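Local coordinates for fatty acid-binding protein TM_1468 (Thermotoga maritima, PDB 1VPV) that binds long-chain fatty acids such as palmitate and may take part in lipid transport or fatty acid metabolism, at residues Val42-Gly47 against Met60-Arg65; Lys64-Ala69 against Ile280-Gly285; Gly246-Ala249 against Gly254-Glu257. One frame throughout, in Å; residues are numbered along the deposited sequence.

Overall arrangement
Contacts 1 and 2 are neighbours, with centres about 7 Å apart. They share helix 56-68: contact 1 sets it against the end of strand 35-43, and contact 2 sets its next turn against helix 278-284. Contact 3 lies about 16 Å from contact 2 and about 21 Å from contact 1, centre to centre. It packs strand 241-248 on helix 252-263. Along the chain contact 1 comes first; contact 2 joins residues far apart, and contact 3 falls between its two halves. Strands 35-43 and 241-248 belong to different sheets. Helix 278-284 meets palmitate on one side and helix 56-68 on another, so contact 2 backs the fatty acid site. Contact 3 touches palmitate through Val247.

Contact 1: Val42-Gly47 against Met60-Arg65; sequences VVWEDG and MNFYKR
Trp44 reaches from the strand end to helix 56-68 and meets Phe62 and Arg65 with one ring carbon. The bond to CB of Trp44 points toward the helix. CG is anti to the carbonyl carbon (chi1 -59°), and this sends the benzo ring, with CZ2, to the helix. NE1 is hydrogen-bonded to the carboxylate of Glu50. Farther out, CZ2 of Trp44 lies 3.9 Å from CE1 of Phe62. The same CZ2 of Trp44 is 4.0 Å from NH1 of Arg65, whose guanidinium plane is turned 63° from the indole. Two atoms further round the six-membered ring, CZ3 of Trp44 rests on CB of Ala69. Phe62 is wedged here by a second neighbour, since CG1 of Val42 is 3.9 Å from CE1 of Phe62. Arg65 is held at both ends of its head. NE of Arg65 bonds to OD1 of Asn61 at 2.6 Å, coming from above the carbonyl plane, and NH1 forms a salt bridge with Glu50. That carboxylate therefore ties indole and guanidinium together. The type I turn Trp44-Gly47 leads into strand 49-51, so this is a beta hairpin backed by the following helix, close to the palmitate-binding Thr75.

Contact 2: Lys64-Ala69 against Ile280-Gly285; sequences KRIREA and ITTHVG. With PLM (palmitic acid), chain D.
Ile66 is the residue of 64-69 that reaches helix 278-284, and it meets Thr281 and Thr282. Its longer branch, CG1 to CD1, runs away from the backbone N (chi1 -168°) and stays extended at chi2. This brings CD1 of Ile66 to 4.1 Å from OG1 of Thr282, and equally close to its CA. The two side chains cross at about a right angle. The other branch goes to the next residue: CG2 of Ile66 lies 4.3 Å from CG2 of Thr281, methyl to methyl. The contact is light, van der Waals packing only, although both threonines carry a hydroxyl. Those hydroxyls bond to carbonyls four residues back, Thr281 to Gly277, just before the helix, and Thr282 to Lys278. Phe62 of helix 56-68 adds to the packing, with CZ against OG1 of Thr282. The helix ends just beyond, where Gly285 N bonds to Thr281 O at 2.8 Å.

The bond to CB of His283 points away from 64-69, and its ring lies against the ligand. C5 of palmitate sits 3.6 Å above the centre of one face of the His283 ring, a CH-pi contact. NE2 of His283 is hydrogen-bonded to Thr75 OG1, which also bonds palmitate. A leucine here would probably leave the Thr75 hydroxyl without its histidine partner, less firmly set for palmitate, and take away the flat face under C5. Farther along the fatty acid chain, CG1 of Val284 is 3.7 Å from atom CA of palmitate. Helix 278-284 is thus a wall of the fatty acid site of this DegV protein, backed by helix 56-68.

Contact 3: Gly246-Ala249 against Gly254-Glu257; sequences GVHA and GVVE
Val255 of helix 252-263 sinks into the backbone of strand 241-248 between Gly246 and His248. CG2 is its deepest atom. CG2 of Val255 lies 3.5 Å from C of Gly246. The same CG2 of Val255 is 3.4 Å from O of Val247. Gly246 makes this close seat possible: a CB there would point at the helix and come within 2.8 Å of CG2 of Val255. The other methyl faces the histidine. CG1 of Val255 is 4.0 Å from CD2 of His248, and CB of Val255 is 3.9 Å from CB of His248. The side chains cross at about a right angle, and the methyl meets the imidazole obliquely.

This is the first half of a beta-alpha-beta unit. Helix 252-263 leaves strand 241-248, packs against it, and leads to the parallel neighbour, strand 267-275. Ile273 of that second strand touches both His248 and Val255, so one helix residue bridges the two strands. Pro275 also lies against His248.

CG of His248 stands between the backbone N and carbonyl carbon (chi1 73°). From there the ring lies beside CG1 of Val255 while ND1 accepts the backbone N-H of Asn251, in the loop that starts the helix. Asn251 in turn takes the N-H of Gly254 on its OD1, which ties the first helical turn to the same loop. The carbonyl O of His248 probably forms a hydrogen bond with OH of Tyr63, on helix 56-68. The bond to CB of Val247 points away from the helix, and palmitate touches this residue.

Contact 1: Val42-Gly47 against Met60-Arg65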
loop_
_atom_site.group_PDB
_atom_site.type_symbol
_atom_site.label_atom_id
_atom_site.label_comp_id
_atom_site.label_asym_id
_atom_site.label_seq_id
_atom_site.Cartn_x
_atom_site.Cartn_y
_atom_site.Cartn_z
ATOM N N VAL A 42 -6.477 -13.599 -5.717
ATOM C CA VAL A 42 -5.386 -14.510 -5.505
ATOM C C VAL A 42 -5.833 -15.860 -6.125
ATOM O O VAL A 42 -6.871 -16.412 -5.751
ATOM C CB VAL A 42 -5.079 -14.641 -3.986
ATOM C CG1 VAL A 42 -4.159 -15.808 -3.701
ATOM C CG2 VAL A 42 -4.460 -13.382 -3.487
ATOM N N VAL A 43 -5.048 -16.352 -7.078
ATOM C CA VAL A 43 -5.352 -17.572 -7.815
ATOM C C VAL A 43 -4.244 -18.586 -7.587
ATOM O O VAL A 43 -3.125 -18.380 -8.019
ATOM C CB VAL A 43 -5.466 -17.289 -9.325
ATOM C CG1 VAL A 43 -5.864 -18.545 -10.071
ATOM C CG2 VAL A 43 -6.509 -16.206 -9.561
ATOM N N TRP A 44 -4.575 -19.680 -6.915
ATOM C CA TRP A 44 -3.649 -20.795 -6.669
ATOM C C TRP A 44 -3.501 -21.719 -7.863
ATOM O O TRP A 44 -4.398 -21.801 -8.708
ATOM C CB TRP A 44 -4.166 -21.648 -5.519
ATOM C CG TRP A 44 -4.312 -20.897 -4.303
ATOM C CD1 TRP A 44 -5.401 -20.176 -3.920
ATOM C CD2 TRP A 44 -3.333 -20.726 -3.285
ATOM N NE1 TRP A 44 -5.167 -19.580 -2.721
ATOM C CE2 TRP A 44 -3.909 -19.909 -2.294
ATOM C CE3 TRP A 44 -2.044 -21.212 -3.091
ATOM C CZ2 TRP A 44 -3.234 -19.562 -1.106
ATOM C CZ3 TRP A 44 -1.353 -20.853 -1.918
ATOM C CH2 TRP A 44 -1.960 -20.031 -0.940
ATOM N N GLU A 45 -2.390 -22.453 -7.880
ATOM C CA GLU A 45 -2.035 -23.363 -8.974
ATOM C C GLU A 45 -3.204 -24.261 -9.441
ATOM O O GLU A 45 -3.349 -24.499 -10.631
ATOM C CB GLU A 45 -0.831 -24.240 -8.561
ATOM C CG GLU A 45 0.218 -24.364 -9.638
ATOM C CD GLU A 45 1.404 -25.273 -9.242
ATOM O OE1 GLU A 45 1.812 -25.278 -8.047
ATOM O OE2 GLU A 45 1.925 -25.982 -10.152
ATOM N N ASP A 46 -4.014 -24.747 -8.494
ATOM C CA ASP A 46 -5.133 -25.654 -8.772
ATOM C C ASP A 46 -6.406 -24.932 -9.296
ATOM O O ASP A 46 -7.444 -25.554 -9.469
ATOM C CB ASP A 46 -5.496 -26.451 -7.502
ATOM C CG ASP A 46 -5.836 -25.544 -6.313
ATOM O OD1 ASP A 46 -5.930 -24.310 -6.489
ATOM O OD2 ASP A 46 -6.016 -26.052 -5.195
ATOM N N GLY A 47 -6.330 -23.625 -9.519
ATOM C CA GLY A 47 -7.442 -22.887 -10.113
ATOM C C GLY A 47 -8.396 -22.316 -9.086
ATOM O O GLY A 47 -9.346 -21.664 -9.442
HETATM N N MSE A 60 -5.675 -13.117 8.443
HETATM C CA MSE A 60 -5.023 -14.110 9.296
HETATM C C MSE A 60 -5.057 -15.571 8.815
HETATM O O MSE A 60 -4.072 -16.306 8.960
HETATM C CB MSE A 60 -5.717 -14.095 10.618
HETATM C CG MSE A 60 -5.391 -12.889 11.410
HETATM SE SE MSE A 60 -4.473 -13.552 12.961
HETATM C CE MSE A 60 -6.065 -14.245 13.952
ATOM N N ASN A 61 -6.219 -16.002 8.330
ATOM C CA ASN A 61 -6.379 -17.329 7.748
ATOM C C ASN A 61 -5.435 -17.528 6.554
ATOM O O ASN A 61 -4.784 -18.582 6.413
ATOM C CB ASN A 61 -7.822 -17.515 7.296
ATOM C CG ASN A 61 -8.105 -18.912 6.816
ATOM O OD1 ASN A 61 -8.219 -19.157 5.615
ATOM N ND2 ASN A 61 -8.216 -19.844 7.750
ATOM N N PHE A 62 -5.363 -16.508 5.709
ATOM C CA PHE A 62 -4.526 -16.540 4.556
ATOM C C PHE A 62 -3.059 -16.688 4.957
ATOM O O PHE A 62 -2.292 -17.398 4.324
ATOM C CB PHE A 62 -4.701 -15.250 3.755
ATOM C CG PHE A 62 -3.893 -15.233 2.497
ATOM C CD1 PHE A 62 -4.376 -15.884 1.350
ATOM C CD2 PHE A 62 -2.638 -14.624 2.464
ATOM C CE1 PHE A 62 -3.634 -15.915 0.185
ATOM C CE2 PHE A 62 -1.903 -14.640 1.314
ATOM C CZ PHE A 62 -2.389 -15.313 0.159
ATOM N N TYR A 63 -2.664 -15.966 5.993
ATOM C CA TYR A 63 -1.309 -16.043 6.484
ATOM C C TYR A 63 -0.991 -17.487 6.852
ATOM O O TYR A 63 0.094 -17.973 6.606
ATOM C CB TYR A 63 -1.106 -15.144 7.732
ATOM C CG TYR A 63 -0.950 -13.644 7.492
ATOM C CD1 TYR A 63 -0.511 -13.128 6.269
ATOM C CD2 TYR A 63 -1.190 -12.741 8.529
ATOM C CE1 TYR A 63 -0.347 -11.750 6.087
ATOM C CE2 TYR A 63 -1.008 -11.375 8.353
ATOM C CZ TYR A 63 -0.589 -10.885 7.139
ATOM O OH TYR A 63 -0.432 -9.509 6.976
ATOM N N LYS A 64 -1.943 -18.158 7.463
ATOM C CA LYS A 64 -1.711 -19.482 7.916
ATOM C C LYS A 64 -1.565 -20.404 6.699
ATOM O O LYS A 64 -0.605 -21.173 6.633
ATOM C CB LYS A 64 -2.851 -19.902 8.844
ATOM C CG LYS A 64 -2.665 -21.222 9.513
ATOM C CD LYS A 64 -3.975 -21.738 10.108
ATOM C CE LYS A 64 -4.845 -22.445 9.064
ATOM N NZ LYS A 64 -4.591 -23.923 8.975
ATOM N N ARG A 65 -2.487 -20.283 5.734
ATOM C CA ARG A 65 -2.486 -21.097 4.526
ATOM C C ARG A 65 -1.284 -20.842 3.614
ATOM O O ARG A 65 -0.757 -21.785 3.071
ATOM C CB ARG A 65 -3.797 -20.961 3.752
ATOM C CG ARG A 65 -5.000 -21.724 4.436
ATOM C CD ARG A 65 -6.367 -21.549 3.738
ATOM N NE ARG A 65 -6.750 -20.134 3.703
ATOM C CZ ARG A 65 -6.738 -19.364 2.612
ATOM N NH1 ARG A 65 -6.352 -19.838 1.429
ATOM N NH2 ARG A 65 -7.089 -18.092 2.708
#

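Contact 2: Lys64-Ala69 against Ile280-Gly285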
loop_
_atom_site.group_PDB
_atom_site.type_symbol
_atom_site.label_atom_id
_atom_site.label_comp_id
_atom_site.label_asym_id
_atom_site.label_seq_id
_atom_site.Cartn_x
_atom_site.Cartn_y
_atom_site.Cartn_z
ATOM N N LYS A 64 -1.943 -18.158 7.463
ATOM C CA LYS A 64 -1.711 -19.482 7.916
ATOM C C LYS A 64 -1.565 -20.404 6.699
ATOM O O LYS A 64 -0.605 -21.173 6.633
ATOM C CB LYS A 64 -2.851 -19.902 8.844
ATOM C CG LYS A 64 -2.665 -21.222 9.513
ATOM C CD LYS A 64 -3.975 -21.738 10.108
ATOM C CE LYS A 64 -4.845 -22.445 9.064
ATOM N NZ LYS A 64 -4.591 -23.923 8.975
ATOM N N ARG A 65 -2.487 -20.283 5.734
ATOM C CA ARG A 65 -2.486 -21.097 4.526
ATOM C C ARG A 65 -1.284 -20.842 3.614
ATOM O O ARG A 65 -0.757 -21.785 3.071
ATOM C CB ARG A 65 -3.797 -20.961 3.752
ATOM C CG ARG A 65 -5.000 -21.724 4.436
ATOM C CD ARG A 65 -6.367 -21.549 3.738
ATOM N NE ARG A 65 -6.750 -20.134 3.703
ATOM C CZ ARG A 65 -6.738 -19.364 2.612
ATOM N NH1 ARG A 65 -6.352 -19.838 1.429
ATOM N NH2 ARG A 65 -7.089 -18.092 2.708
ATOM N N ILE A 66 -0.794 -19.609 3.487
ATOM C CA ILE A 66 0.363 -19.371 2.636
ATOM C C ILE A 66 1.683 -19.820 3.295
ATOM O O ILE A 66 2.547 -20.336 2.608
ATOM C CB ILE A 66 0.455 -17.924 2.061
ATOM C CG1 ILE A 66 1.521 -17.849 0.958
ATOM C CG2 ILE A 66 0.786 -16.900 3.127
ATOM C CD1 ILE A 66 1.344 -16.670 0.034
ATOM N N ARG A 67 1.839 -19.671 4.602
ATOM C CA ARG A 67 3.003 -20.268 5.287
ATOM C C ARG A 67 3.074 -21.794 5.087
ATOM O O ARG A 67 4.143 -22.365 4.982
ATOM C CB ARG A 67 2.955 -19.944 6.789
ATOM C CG ARG A 67 3.268 -18.469 7.109
ATOM C CD ARG A 67 3.465 -18.229 8.614
ATOM N NE ARG A 67 3.918 -16.858 8.887
ATOM C CZ ARG A 67 5.186 -16.450 8.871
ATOM N NH1 ARG A 67 6.164 -17.273 8.558
ATOM N NH2 ARG A 67 5.482 -15.179 9.121
ATOM N N GLU A 68 1.907 -22.431 5.041
ATOM C CA GLU A 68 1.767 -23.893 4.916
ATOM C C GLU A 68 1.826 -24.461 3.508
ATOM O O GLU A 68 2.222 -25.578 3.333
ATOM C CB GLU A 68 0.383 -24.298 5.405
ATOM C CG GLU A 68 0.341 -25.033 6.682
ATOM C CD GLU A 68 -1.078 -25.122 7.183
ATOM O OE1 GLU A 68 -2.017 -25.132 6.336
ATOM O OE2 GLU A 68 -1.253 -25.145 8.420
ATOM N N ALA A 69 1.338 -23.698 2.540
ATOM C CA ALA A 69 1.059 -24.155 1.177
ATOM C C ALA A 69 2.215 -24.821 0.496
ATOM O O ALA A 69 3.361 -24.445 0.725
ATOM C CB ALA A 69 0.622 -22.981 0.314
ATOM N N ILE A 280 -0.469 -8.393 -1.555
ATOM C CA ILE A 280 0.859 -7.921 -1.237
ATOM C C ILE A 280 1.716 -9.072 -0.650
ATOM O O ILE A 280 2.868 -9.304 -1.065
ATOM C CB ILE A 280 0.785 -6.678 -0.342
ATOM C CG1 ILE A 280 0.252 -5.486 -1.167
ATOM C CG2 ILE A 280 2.128 -6.366 0.273
ATOM C CD1 ILE A 280 1.251 -4.900 -2.146
ATOM N N THR A 281 1.126 -9.820 0.266
ATOM C CA THR A 281 1.829 -10.939 0.886
ATOM C C THR A 281 2.305 -11.955 -0.128
ATOM O O THR A 281 3.402 -12.516 -0.011
ATOM C CB THR A 281 0.919 -11.656 1.887
ATOM O OG1 THR A 281 0.518 -10.706 2.869
ATOM C CG2 THR A 281 1.660 -12.766 2.592
ATOM N N THR A 282 1.444 -12.219 -1.100
ATOM C CA THR A 282 1.696 -13.225 -2.115
ATOM C C THR A 282 2.972 -12.864 -2.837
ATOM O O THR A 282 3.792 -13.747 -3.138
ATOM C CB THR A 282 0.495 -13.351 -3.075
ATOM O OG1 THR A 282 -0.580 -14.076 -2.415
ATOM C CG2 THR A 282 0.905 -14.070 -4.374
ATOM N N HIS A 283 3.162 -11.562 -3.058
ATOM C CA HIS A 283 4.317 -11.063 -3.789
ATOM C C HIS A 283 5.541 -10.880 -2.918
ATOM O O HIS A 283 6.639 -11.021 -3.432
ATOM C CB HIS A 283 4.015 -9.719 -4.457
ATOM C CG HIS A 283 3.219 -9.852 -5.692
ATOM N ND1 HIS A 283 3.804 -9.914 -6.934
ATOM C CD2 HIS A 283 1.883 -9.969 -5.886
ATOM C CE1 HIS A 283 2.858 -10.073 -7.847
ATOM N NE2 HIS A 283 1.682 -10.077 -7.238
ATOM N N VAL A 284 5.378 -10.530 -1.638
ATOM C CA VAL A 284 6.564 -10.190 -0.828
ATOM C C VAL A 284 7.053 -11.328 0.008
ATOM O O VAL A 284 8.251 -11.405 0.319
ATOM C CB VAL A 284 6.405 -8.927 0.088
ATOM C CG1 VAL A 284 6.317 -7.677 -0.751
ATOM C CG2 VAL A 284 5.221 -9.035 0.998
ATOM N N GLY A 285 6.116 -12.200 0.375
ATOM C CA GLY A 285 6.410 -13.368 1.194
ATOM C C GLY A 285 6.230 -13.071 2.682
ATOM O O GLY A 285 6.432 -11.934 3.129
HETATM C C1 PLM D . -2.171 -7.483 -9.688
HETATM O O1 PLM D . -2.660 -6.677 -10.534
HETATM O O2 PLM D . -2.177 -8.741 -9.883
HETATM C C2 PLM D . -1.598 -6.906 -8.414
HETATM C C3 PLM D . -0.084 -6.864 -8.460
HETATM C C4 PLM D . 0.466 -6.414 -7.113
HETATM C C5 PLM D . 1.990 -6.450 -7.162
HETATM C C6 PLM D . 2.615 -6.025 -5.859
HETATM C C7 PLM D . 4.134 -5.993 -5.920
HETATM C C8 PLM D . 4.741 -5.966 -4.520
HETATM C C9 PLM D . 4.602 -4.603 -3.879
HETATM C CA PLM D . 5.123 -4.585 -2.456
HETATM C CB PLM D . 5.114 -3.170 -1.899
HETATM C CC PLM D . 5.352 -3.192 -0.392
HETATM C CD PLM D . 5.518 -1.775 0.195
HETATM C CE PLM D . 5.533 -1.777 1.713
HETATM C CF PLM D . 5.880 -0.417 2.299
HETATM C CG PLM D . 4.664 0.510 2.397
#

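Contact 3: Gly246-Ala249 against Gly254-Glu257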
loop_
_atom_site.group_PDB
_atom_site.type_symbol
_atom_site.label_atom_id
_atom_site.label_comp_id
_atom_site.label_asym_id
_atom_site.label_seq_id
_atom_site.Cartn_x
_atom_site.Cartn_y
_atom_site.Cartn_z
ATOM N N GLY A 246 3.229 1.403 9.674
ATOM C CA GLY A 246 4.071 0.219 9.674
ATOM C C GLY A 246 3.311 -0.949 9.070
ATOM O O GLY A 246 2.143 -1.215 9.449
ATOM N N VAL A 247 3.937 -1.632 8.106
ATOM C CA VAL A 247 3.304 -2.797 7.481
ATOM C C VAL A 247 4.105 -4.047 7.699
ATOM O O VAL A 247 5.321 -4.013 7.880
ATOM C CB VAL A 247 3.040 -2.633 5.960
ATOM C CG1 VAL A 247 2.071 -1.479 5.712
ATOM C CG2 VAL A 247 4.340 -2.431 5.224
ATOM N N HIS A 248 3.396 -5.167 7.680
ATOM C CA HIS A 248 4.021 -6.439 7.890
ATOM C C HIS A 248 3.158 -7.551 7.312
ATOM O O HIS A 248 1.945 -7.473 7.330
ATOM C CB HIS A 248 4.227 -6.644 9.390
ATOM C CG HIS A 248 2.960 -6.926 10.137
ATOM N ND1 HIS A 248 2.555 -8.206 10.461
ATOM C CD2 HIS A 248 1.996 -6.093 10.602
ATOM C CE1 HIS A 248 1.401 -8.147 11.102
ATOM N NE2 HIS A 248 1.034 -6.875 11.186
ATOM N N ALA A 249 3.815 -8.584 6.814
ATOM C CA ALA A 249 3.167 -9.817 6.418
ATOM C C ALA A 249 3.401 -10.824 7.523
ATOM O O ALA A 249 4.386 -11.563 7.521
ATOM C CB ALA A 249 3.747 -10.324 5.083
ATOM N N GLY A 254 8.517 -7.663 14.049
ATOM C CA GLY A 254 9.437 -7.044 13.086
ATOM C C GLY A 254 9.114 -5.577 12.836
ATOM O O GLY A 254 9.989 -4.718 12.882
ATOM N N VAL A 255 7.841 -5.285 12.603
ATOM C CA VAL A 255 7.450 -3.933 12.260
ATOM C C VAL A 255 7.543 -3.048 13.522
ATOM O O VAL A 255 7.880 -1.846 13.446
ATOM C CB VAL A 255 6.065 -3.910 11.562
ATOM C CG1 VAL A 255 4.949 -4.211 12.516
ATOM C CG2 VAL A 255 5.850 -2.589 10.891
ATOM N N VAL A 256 7.333 -3.654 14.690
ATOM C CA VAL A 256 7.417 -2.899 15.920
ATOM C C VAL A 256 8.838 -2.398 16.167
ATOM O O VAL A 256 9.014 -1.276 16.592
ATOM C CB VAL A 256 6.791 -3.659 17.112
ATOM C CG1 VAL A 256 7.140 -3.023 18.436
ATOM C CG2 VAL A 256 5.282 -3.673 16.966
ATOM N N GLU A 257 9.847 -3.220 15.898
ATOM C CA GLU A 257 11.253 -2.810 16.042
ATOM C C GLU A 257 11.632 -1.686 15.073
ATOM O O GLU A 257 12.380 -0.763 15.422
ATOM C CB GLU A 257 12.181 -4.001 15.783
ATOM C CG GLU A 257 12.206 -5.050 16.870
#